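HAD-superfamily hydrolase, subfamily IA, variant 1 (Ehrlichia chaffeensis, PDB 3KZX) probably hydrolyses 2-phosphoglycolate to glycolate and phosphate, as a phosphatase of the haloacid dehalogenase (HAD)-like superfamily. Local coordinates at residues D31-L36 with S126-E131; I120-V125 with T143-S148; R132-I137 with D147-S152. All coordinates share one frame; numbering follows the deposited sequence.

The three contacts link the edge strand 148-152, its neighbour 121-126 and the loop after strand 27-30 in the central parallel sheet of a HAD-type hydrolase. Contacts 1 and 2 interleave along the chain: 31-36 comes first, then 120-125 runs on into 126-131, and 143-148 follows. Contact 3 opens after contact 1 closes, on helix 130-139, which connects the two neighbouring strands. The centre of contact 1 lies about 13 Å from that of contact 2. Contact 3 is centred about 7 Å from contact 1. Contact 1 thus sits where strands end in loops, at the probable phosphate site, while contacts 2 and 3 join the edge strand to strand 121-126 and helix 130-139, and share Asp147 and Ser148.

Contact 1. Residues D31-L36 with S126-E131; sequences DWYNTL and SNKNGE
Direct polar contact is confined to Tyr33 and Lys128, whose NZ donates to the phenolic OH at 2.8 Å. The lysine runs extended until its last torsion, where a turn (chi4 61°) swings NZ onto the hydroxyl. The hydroxyl's stronger partner is Asp100 OD2, to which it is hydrogen-bonded; the ammonium group forms only a weak, long ion pair with it.

Apolar packing follows the same lysine. Its CD meets Tyr33 CZ at 3.7 Å, and Trp32 CD1 lies over one face of the tyrosine ring, towards the rim. Trp32 CB rests beside the Ser126 side chain.

Backbone amides and a water hold Asp31 OD1 and Ser126 OG. Asp31 OD1 accepts from Trp32 N at 2.8 Å, the donor standing 36° out of the carboxylate plane, and approaches Ser126 CA at 3.6 Å. Ser126 OG accepts from Lys128 N at 3.0 Å, an ST turn that fixes the hydroxyl at the corner of the chain. A water donates to Asp31 OD1 at 2.7 Å, accepts from Tyr33 N and also pairs with Ser126 OG.

Asp31 and Ser126 appear to occupy the places of the first and second HAD motifs, and Asp31 OD2 is salt-bridged to Lys159. Tyr33 probably stands where phosphatases of the family usually have a second aspartate. The Asp31 carboxylate and Ser126 hydroxyl meet round one water, consistent with the phosphate site of the superfamily.

Contact 2. Residues I120-V125 with T143-S148; sequences ITMAIV and THYFDS. With SO4 (sulfate ion), chain B.
Ile124 CD1 sits squarely over the centre of the Phe146 ring, a CH-pi contact of 3.5 Å to the centroid and 13° off the ring normal. The pair joins strand 121-126 of the parallel Rossmann-like HAD sheet to the loop that delivers the chain to edge strand 148-152. Phe146 CG stands anti to its own carbonyl carbon (chi1 -57°), a rotamer in which the ring lies against the isoleucine; Tyr145 CB backs the opposite face. Met122 adds its CB at 3.8 Å from Phe146 CD1, and its sulfur makes an oblique Met-aromatic contact with the same ring.

Two backbone bonds cross the contact. Asp147 N donates to Met122 O at 2.8 Å, nearly along the C=O axis, and Ile124 N donates to Ser148 O at 3.0 Å, in the carbonyl plane. Beside them, a water links Met122 N, Tyr145 O and Asp147 OD1. That carboxylate oxygen also meets the methyl CG2 of Thr121.

Farther out, Leu112 of helix 108-117 packs on Met122, Tyr145 and Phe146, while Ile137 and Leu133 of helix 130-139 touch Ile124. Tyr145 OH is hydrogen-bonded to Asp113, and NE2 of His144 lies over the centre of the tyrosine ring. At the outer end, where the short 3-10 turn begins, a sulfate probably taken from the crystallisation liquor accepts from His144 N and from Thr143 N, the latter reaching sulfate O2 at 3.1 Å.

Contact 3. Residues R132-I137 with D147-S152; sequences RLRSEI and DSIIGS
Ile149 lays its CG2 methyl among Leu133, Arg134 and Ile137, overlapping one side of helix 130-139. This is the helix-on-strand packing of a beta-alpha-beta crossover, in which strand 121-126, the helix and strand 148-152 follow one another. The axes of the segments 132-137 and 148-152 come within 8.7 Å, their directions 135° apart.

The apolar overlap has three parts. Leu133 CD2 comes to 3.6 Å from Ile149 CG2, the two side chains crossing at a slant, and the same leucine methyl also touches Ile150 O and the bare backbone of Gly151. Ile137 meets Ile149 tip to tip, CD1 to CD1 at 3.8 Å. Arg134 slides past the isoleucine in the opposite direction, its CG methylene against CG2 at the partly exposed side of the interface. With Ile149 CG2 anti to the backbone N (chi1 -67° for CG1), that methyl lies close to all three side chains.

Polar contact belongs to Arg134. A bend at chi3 (-80°) turns its guanidinium towards the strand, and NH1 donates edge-on to Ile149 O, a weak bond at 2.8 Å. Its strongest partner is Asp154, salt-bridged to NH1 and also accepting from Gly151 N; NH2 is salt-bridged to Glu131. The arginine is therefore held between the helix start and the end of the strand, where its probable positive charge is balanced by two acids.

Leu133 and Ile137 continue beyond the strand onto Ile124 and Trp32, so the helix spans both neighbouring strands and the turn after strand 27-30. Away from the strand, one turn of the helix carries a salt bridge with a weak hydrogen bond, in which Glu136 OE2 lies at the edge of the Arg132 guanidinium, in its plane, 3.0 Å from Arg132 NH2.

Contact 1. Residues D31-L36 with S126-E131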
loop_
_atom_site.group_PDB
_atom_site.type_symbol
_atom_site.label_atom_id
_atom_site.label_comp_id
_atom_site.label_asym_id
_atom_site.label_seq_id
_atom_site.Cartn_x
_atom_site.Cartn_y
_atom_site.Cartn_z
ATOM N N ASP A 31 -0.458 2.532 3.369
ATOM C CA ASP A 31 -0.907 1.277 2.811
ATOM C C ASP A 31 0.318 0.539 2.290
ATOM O O ASP A 31 1.394 1.145 2.119
ATOM C CB ASP A 31 -1.883 1.562 1.675
ATOM C CG ASP A 31 -2.772 0.347 1.325
ATOM O OD1 ASP A 31 -2.600 -0.749 1.896
ATOM O OD2 ASP A 31 -3.671 0.533 0.488
ATOM N N TRP A 32 0.164 -0.765 2.045
ATOM C CA TRP A 32 1.253 -1.616 1.638
ATOM C C TRP A 32 1.265 -1.750 0.090
ATOM O O TRP A 32 2.025 -1.069 -0.607
ATOM C CB TRP A 32 1.134 -2.964 2.391
ATOM C CG TRP A 32 2.208 -3.924 2.168
ATOM C CD1 TRP A 32 2.107 -5.125 1.521
ATOM C CD2 TRP A 32 3.589 -3.788 2.538
ATOM N NE1 TRP A 32 3.328 -5.745 1.484
ATOM C CE2 TRP A 32 4.253 -4.948 2.105
ATOM C CE3 TRP A 32 4.322 -2.795 3.195
ATOM C CZ2 TRP A 32 5.619 -5.154 2.315
ATOM C CZ3 TRP A 32 5.686 -2.999 3.396
ATOM C CH2 TRP A 32 6.314 -4.172 2.954
ATOM N N TYR A 33 0.372 -2.558 -0.455
ATOM C CA TYR A 33 0.386 -2.812 -1.886
ATOM C C TYR A 33 0.010 -1.542 -2.671
ATOM O O TYR A 33 -0.980 -0.918 -2.374
ATOM C CB TYR A 33 -0.595 -3.922 -2.260
ATOM C CG TYR A 33 -0.160 -5.343 -1.930
ATOM C CD1 TYR A 33 1.173 -5.754 -2.070
ATOM C CD2 TYR A 33 -1.082 -6.272 -1.544
ATOM C CE1 TYR A 33 1.543 -7.045 -1.769
ATOM C CE2 TYR A 33 -0.727 -7.593 -1.265
ATOM C CZ TYR A 33 0.578 -7.971 -1.363
ATOM O OH TYR A 33 0.898 -9.293 -1.106
ATOM N N ASN A 34 0.824 -1.193 -3.676
ATOM C CA ASN A 34 0.589 -0.031 -4.551
ATOM C C ASN A 34 0.762 1.348 -3.892
ATOM O O ASN A 34 0.507 2.380 -4.506
ATOM C CB ASN A 34 -0.733 -0.197 -5.291
ATOM C CG ASN A 34 -0.814 -1.554 -5.979
ATOM O OD1 ASN A 34 0.002 -1.863 -6.852
ATOM N ND2 ASN A 34 -1.744 -2.394 -5.549
ATOM N N THR A 35 1.258 1.343 -2.657
ATOM C CA THR A 35 1.710 2.542 -1.960
ATOM C C THR A 35 3.178 2.292 -1.619
ATOM O O THR A 35 4.076 2.621 -2.423
ATOM C CB THR A 35 0.782 2.856 -0.742
ATOM O OG1 THR A 35 -0.562 3.034 -1.241
ATOM C CG2 THR A 35 1.244 4.148 0.002
ATOM N N LEU A 36 3.465 1.685 -0.472
ATOM C CA LEU A 36 4.868 1.350 -0.201
ATOM C C LEU A 36 5.485 0.395 -1.256
ATOM O O LEU A 36 6.641 0.560 -1.636
ATOM C CB LEU A 36 5.073 0.804 1.215
ATOM C CG LEU A 36 4.926 1.793 2.395
ATOM C CD1 LEU A 36 4.843 1.036 3.745
ATOM C CD2 LEU A 36 6.078 2.861 2.386
ATOM N N SER A 126 -3.660 -2.128 5.856
ATOM C CA SER A 126 -3.759 -2.856 4.617
ATOM C C SER A 126 -4.897 -3.869 4.681
ATOM O O SER A 126 -5.208 -4.383 5.773
ATOM C CB SER A 126 -2.439 -3.614 4.371
ATOM O OG SER A 126 -2.526 -4.437 3.221
ATOM N N ASN A 127 -5.501 -4.175 3.526
ATOM C CA ASN A 127 -6.451 -5.279 3.414
ATOM C C ASN A 127 -5.802 -6.644 3.126
ATOM O O ASN A 127 -6.496 -7.657 3.055
ATOM C CB ASN A 127 -7.555 -4.970 2.394
ATOM C CG ASN A 127 -8.599 -3.988 2.934
ATOM O OD1 ASN A 127 -8.518 -3.504 4.095
ATOM N ND2 ASN A 127 -9.602 -3.683 2.083
ATOM N N LYS A 128 -4.488 -6.678 2.997
ATOM C CA LYS A 128 -3.785 -7.942 2.978
ATOM C C LYS A 128 -3.965 -8.678 4.308
ATOM O O LYS A 128 -3.991 -8.067 5.378
ATOM C CB LYS A 128 -2.308 -7.754 2.687
ATOM C CG LYS A 128 -1.513 -9.031 2.546
ATOM C CD LYS A 128 -0.063 -8.743 2.208
ATOM C CE LYS A 128 0.763 -9.987 2.154
ATOM N NZ LYS A 128 0.275 -10.944 1.112
ATOM N N ASN A 129 -4.050 -10.005 4.244
ATOM C CA ASN A 129 -4.101 -10.807 5.478
ATOM C C ASN A 129 -3.025 -10.371 6.458
ATOM O O ASN A 129 -1.856 -10.311 6.094
ATOM C CB ASN A 129 -3.885 -12.283 5.133
ATOM C CG ASN A 129 -3.920 -13.140 6.324
ATOM O OD1 ASN A 129 -2.887 -13.436 6.909
ATOM N ND2 ASN A 129 -5.139 -13.477 6.783
ATOM N N GLY A 130 -3.412 -10.087 7.700
ATOM C CA GLY A 130 -2.483 -9.547 8.683
ATOM C C GLY A 130 -1.237 -10.369 8.922
ATOM O O GLY A 130 -0.128 -9.829 9.028
ATOM N N GLU A 131 -1.392 -11.686 9.024
ATOM C CA GLU A 131 -0.242 -12.530 9.318
ATOM C C GLU A 131 0.748 -12.534 8.188
ATOM O O GLU A 131 1.949 -12.386 8.438
ATOM C CB GLU A 131 -0.664 -13.970 9.699
ATOM C CG GLU A 131 -1.363 -14.049 11.055
ATOM C CD GLU A 131 -0.487 -13.592 12.229
ATOM O OE1 GLU A 131 0.666 -14.085 12.386
ATOM O OE2 GLU A 131 -0.957 -12.737 13.003
HETATM O O HOH W 1 -5.451 -2.477 1.143
HETATM O O HOH W 2 -2.166 -3.235 0.846
#

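Contact 2. Residues I120-V125 with T143-S148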
loop_
_atom_site.group_PDB
_atom_site.type_symbol
_atom_site.label_atom_id
_atom_site.label_comp_id
_atom_site.label_asym_id
_atom_site.label_seq_id
_atom_site.Cartn_x
_atom_site.Cartn_y
_atom_site.Cartn_z
ATOM N N ILE A 120 8.522 10.473 14.301
ATOM C CA ILE A 120 7.144 10.541 13.892
ATOM C C ILE A 120 6.673 9.088 13.775
ATOM O O ILE A 120 7.224 8.314 12.967
ATOM C CB ILE A 120 6.978 11.231 12.506
ATOM C CG1 ILE A 120 7.677 12.599 12.448
ATOM C CG2 ILE A 120 5.508 11.249 12.080
ATOM C CD1 ILE A 120 6.892 13.764 12.834
ATOM N N THR A 121 5.681 8.731 14.577
ATOM C CA THR A 121 5.209 7.354 14.662
ATOM C C THR A 121 4.537 6.954 13.370
ATOM O O THR A 121 3.836 7.780 12.759
ATOM C CB THR A 121 4.195 7.195 15.823
ATOM O OG1 THR A 121 4.802 7.724 17.003
ATOM C CG2 THR A 121 3.862 5.700 16.039
ATOM N N MET A 122 4.743 5.699 12.979
ATOM C CA MET A 122 4.189 5.164 11.741
ATOM C C MET A 122 3.432 3.890 11.961
ATOM O O MET A 122 3.719 3.094 12.888
ATOM C CB MET A 122 5.292 4.887 10.706
ATOM C CG MET A 122 6.071 6.130 10.281
ATOM S SD MET A 122 7.478 5.718 9.226
ATOM C CE MET A 122 8.675 5.589 10.532
ATOM N N ALA A 123 2.491 3.668 11.055
ATOM C CA ALA A 123 1.747 2.425 11.027
ATOM C C ALA A 123 1.445 2.000 9.616
ATOM O O ALA A 123 1.563 2.816 8.688
ATOM C CB ALA A 123 0.468 2.563 11.830
ATOM N N ILE A 124 1.101 0.717 9.452
ATOM C CA ILE A 124 0.550 0.201 8.184
ATOM C C ILE A 124 -0.891 -0.227 8.408
ATOM O O ILE A 124 -1.223 -0.888 9.409
ATOM C CB ILE A 124 1.387 -0.956 7.624
ATOM C CG1 ILE A 124 2.704 -0.405 7.022
ATOM C CG2 ILE A 124 0.642 -1.828 6.535
ATOM C CD1 ILE A 124 3.758 -1.453 6.925
ATOM N N VAL A 125 -1.741 0.174 7.474
ATOM C CA VAL A 125 -3.117 -0.317 7.402
ATOM C C VAL A 125 -3.420 -0.810 5.972
ATOM O O VAL A 125 -3.441 -0.017 5.039
ATOM C CB VAL A 125 -4.120 0.742 7.840
ATOM C CG1 VAL A 125 -5.582 0.238 7.710
ATOM C CG2 VAL A 125 -3.832 1.152 9.279
ATOM N N THR A 143 10.049 -4.052 9.890
ATOM C CA THR A 143 9.200 -4.114 11.094
ATOM C C THR A 143 9.491 -2.988 12.077
ATOM O O THR A 143 8.554 -2.397 12.625
ATOM C CB THR A 143 9.298 -5.481 11.754
ATOM O OG1 THR A 143 8.925 -6.455 10.770
ATOM C CG2 THR A 143 8.358 -5.552 13.001
ATOM N N HIS A 144 10.779 -2.679 12.271
ATOM C CA HIS A 144 11.209 -1.678 13.241
ATOM C C HIS A 144 10.656 -0.269 12.970
ATOM O O HIS A 144 10.554 0.576 13.894
ATOM C CB HIS A 144 12.746 -1.629 13.340
ATOM C CG HIS A 144 13.423 -1.003 12.154
ATOM N ND1 HIS A 144 13.665 -1.696 10.985
ATOM C CD2 HIS A 144 13.950 0.235 11.976
ATOM C CE1 HIS A 144 14.269 -0.898 10.120
ATOM N NE2 HIS A 144 14.479 0.267 10.704
ATOM N N TYR A 145 10.293 0.003 11.724
ATOM C CA TYR A 145 9.710 1.301 11.400
ATOM C C TYR A 145 8.292 1.523 11.954
ATOM O O TYR A 145 7.874 2.662 12.095
ATOM C CB TYR A 145 9.654 1.525 9.886
ATOM C CG TYR A 145 11.001 1.817 9.236
ATOM C CD1 TYR A 145 11.768 2.886 9.646
ATOM C CD2 TYR A 145 11.483 1.029 8.211
ATOM C CE1 TYR A 145 13.023 3.151 9.059
ATOM C CE2 TYR A 145 12.723 1.287 7.617
ATOM C CZ TYR A 145 13.483 2.346 8.056
ATOM O OH TYR A 145 14.690 2.617 7.457
ATOM N N PHE A 146 7.550 0.452 12.180
ATOM C CA PHE A 146 6.090 0.560 12.373
ATOM C C PHE A 146 5.652 0.190 13.742
ATOM O O PHE A 146 5.977 -0.903 14.241
ATOM C CB PHE A 146 5.352 -0.296 11.349
ATOM C CG PHE A 146 5.694 0.066 9.952
ATOM C CD1 PHE A 146 5.257 1.292 9.417
ATOM C CD2 PHE A 146 6.492 -0.746 9.187
ATOM C CE1 PHE A 146 5.620 1.654 8.169
ATOM C CE2 PHE A 146 6.850 -0.368 7.914
ATOM C CZ PHE A 146 6.418 0.830 7.416
ATOM N N ASP A 147 4.919 1.092 14.379
ATOM C CA ASP A 147 4.457 0.821 15.729
ATOM C C ASP A 147 3.146 0.054 15.784
ATOM O O ASP A 147 2.748 -0.396 16.852
ATOM C CB ASP A 147 4.446 2.089 16.548
ATOM C CG ASP A 147 5.875 2.551 16.872
ATOM O OD1 ASP A 147 6.241 3.649 16.506
ATOM O OD2 ASP A 147 6.653 1.766 17.437
ATOM N N SER A 148 2.498 -0.120 14.630
ATOM C CA SER A 148 1.307 -0.957 14.523
ATOM C C SER A 148 1.182 -1.407 13.081
ATOM O O SER A 148 1.373 -0.594 12.179
ATOM C CB SER A 148 0.063 -0.147 14.866
ATOM O OG SER A 148 -1.106 -0.952 14.756
HETATM S S SO4 B . 13.225 -5.383 11.322
HETATM O O1 SO4 B . 13.187 -6.027 12.628
HETATM O O2 SO4 B . 12.303 -6.141 10.453
HETATM O O3 SO4 B . 12.838 -4.000 11.455
HETATM O O4 SO4 B . 14.601 -5.377 10.782
HETATM O O HOH W 3 7.009 4.091 14.172
#

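Contact 3. Residues R132-I137 with D147-S152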
loop_
_atom_site.group_PDB
_atom_site.type_symbol
_atom_site.label_atom_id
_atom_site.label_comp_id
_atom_site.label_asym_id
_atom_site.label_seq_id
_atom_site.Cartn_x
_atom_site.Cartn_y
_atom_site.Cartn_z
ATOM N N ARG A 132 0.270 -12.652 6.944
ATOM C CA ARG A 132 1.183 -12.673 5.791
ATOM C C ARG A 132 1.758 -11.277 5.576
ATOM O O ARG A 132 2.930 -11.128 5.230
ATOM C CB ARG A 132 0.460 -13.147 4.515
ATOM C CG ARG A 132 0.031 -14.655 4.510
ATOM C CD ARG A 132 1.243 -15.609 4.443
ATOM N NE ARG A 132 2.329 -15.011 3.668
ATOM C CZ ARG A 132 3.626 -15.271 3.816
ATOM N NH1 ARG A 132 4.062 -16.174 4.704
ATOM N NH2 ARG A 132 4.501 -14.609 3.053
ATOM N N LEU A 133 0.931 -10.251 5.790
ATOM C CA LEU A 133 1.414 -8.854 5.750
ATOM C C LEU A 133 2.607 -8.617 6.680
ATOM O O LEU A 133 3.659 -8.092 6.252
ATOM C CB LEU A 133 0.264 -7.915 6.084
ATOM C CG LEU A 133 0.600 -6.452 6.256
ATOM C CD1 LEU A 133 1.022 -5.839 4.891
ATOM C CD2 LEU A 133 -0.635 -5.706 6.916
ATOM N N ARG A 134 2.476 -9.042 7.940
ATOM C CA ARG A 134 3.579 -8.899 8.895
ATOM C C ARG A 134 4.810 -9.705 8.520
ATOM O O ARG A 134 5.921 -9.252 8.761
ATOM C CB ARG A 134 3.149 -9.220 10.337
ATOM C CG ARG A 134 2.259 -8.143 10.954
ATOM C CD ARG A 134 1.773 -8.463 12.366
ATOM N NE ARG A 134 0.627 -9.389 12.378
ATOM C CZ ARG A 134 -0.645 -9.037 12.155
ATOM N NH1 ARG A 134 -0.986 -7.752 11.943
ATOM N NH2 ARG A 134 -1.586 -9.959 12.201
ATOM N N SER A 135 4.617 -10.885 7.922
ATOM C CA SER A 135 5.741 -11.686 7.464
ATOM C C SER A 135 6.477 -10.994 6.319
ATOM O O SER A 135 7.707 -10.974 6.310
ATOM C CB SER A 135 5.299 -13.091 7.052
ATOM O OG SER A 135 6.378 -13.759 6.424
ATOM N N GLU A 136 5.737 -10.410 5.370
ATOM C CA GLU A 136 6.372 -9.712 4.250
ATOM C C GLU A 136 7.126 -8.506 4.710
ATOM O O GLU A 136 8.172 -8.205 4.159
ATOM C CB GLU A 136 5.371 -9.215 3.203
ATOM C CG GLU A 136 4.774 -10.282 2.362
ATOM C CD GLU A 136 5.810 -11.163 1.695
ATOM O OE1 GLU A 136 6.964 -10.716 1.488
ATOM O OE2 GLU A 136 5.436 -12.297 1.373
ATOM N N ILE A 137 6.568 -7.788 5.693
ATOM C CA ILE A 137 7.203 -6.578 6.206
ATOM C C ILE A 137 8.510 -6.949 6.921
ATOM O O ILE A 137 9.546 -6.275 6.738
ATOM C CB ILE A 137 6.247 -5.807 7.140
ATOM C CG1 ILE A 137 5.150 -5.122 6.306
ATOM C CG2 ILE A 137 6.998 -4.748 7.982
ATOM C CD1 ILE A 137 3.876 -4.722 7.067
ATOM N N ASP A 147 4.919 1.092 14.379
ATOM C CA ASP A 147 4.457 0.821 15.729
ATOM C C ASP A 147 3.146 0.054 15.784
ATOM O O ASP A 147 2.748 -0.396 16.852
ATOM C CB ASP A 147 4.446 2.089 16.548
ATOM C CG ASP A 147 5.875 2.551 16.872
ATOM O OD1 ASP A 147 6.241 3.649 16.506
ATOM O OD2 ASP A 147 6.653 1.766 17.437
ATOM N N SER A 148 2.498 -0.120 14.630
ATOM C CA SER A 148 1.307 -0.957 14.523
ATOM C C SER A 148 1.182 -1.407 13.081
ATOM O O SER A 148 1.373 -0.594 12.179
ATOM C CB SER A 148 0.063 -0.147 14.866
ATOM O OG SER A 148 -1.106 -0.952 14.756
ATOM N N ILE A 149 0.852 -2.675 12.859
ATOM C CA ILE A 149 0.625 -3.169 11.518
ATOM C C ILE A 149 -0.696 -3.903 11.561
ATOM O O ILE A 149 -0.779 -4.949 12.230
ATOM C CB ILE A 149 1.742 -4.148 11.051
ATOM C CG1 ILE A 149 3.092 -3.425 10.895
ATOM C CG2 ILE A 149 1.378 -4.819 9.729
ATOM C CD1 ILE A 149 4.299 -4.329 10.867
ATOM N N ILE A 150 -1.699 -3.350 10.858
ATOM C CA ILE A 150 -3.078 -3.857 10.792
ATOM C C ILE A 150 -3.379 -4.369 9.344
ATOM O O ILE A 150 -3.192 -3.643 8.361
ATOM C CB ILE A 150 -4.078 -2.742 11.146
ATOM C CG1 ILE A 150 -3.811 -2.225 12.579
ATOM C CG2 ILE A 150 -5.542 -3.237 11.010
ATOM C CD1 ILE A 150 -4.058 -3.279 13.683
ATOM N N GLY A 151 -3.795 -5.621 9.246
ATOM C CA GLY A 151 -4.236 -6.229 8.002
ATOM C C GLY A 151 -5.644 -6.765 8.152
ATOM O O GLY A 151 -6.270 -6.640 9.240
ATOM N N SER A 152 -6.161 -7.401 7.100
ATOM C CA SER A 152 -7.453 -8.060 7.248
ATOM C C SER A 152 -7.333 -9.225 8.241
ATOM O O SER A 152 -6.282 -9.833 8.367
ATOM C CB SER A 152 -8.028 -8.572 5.930
ATOM O OG SER A 152 -7.032 -9.116 5.121
#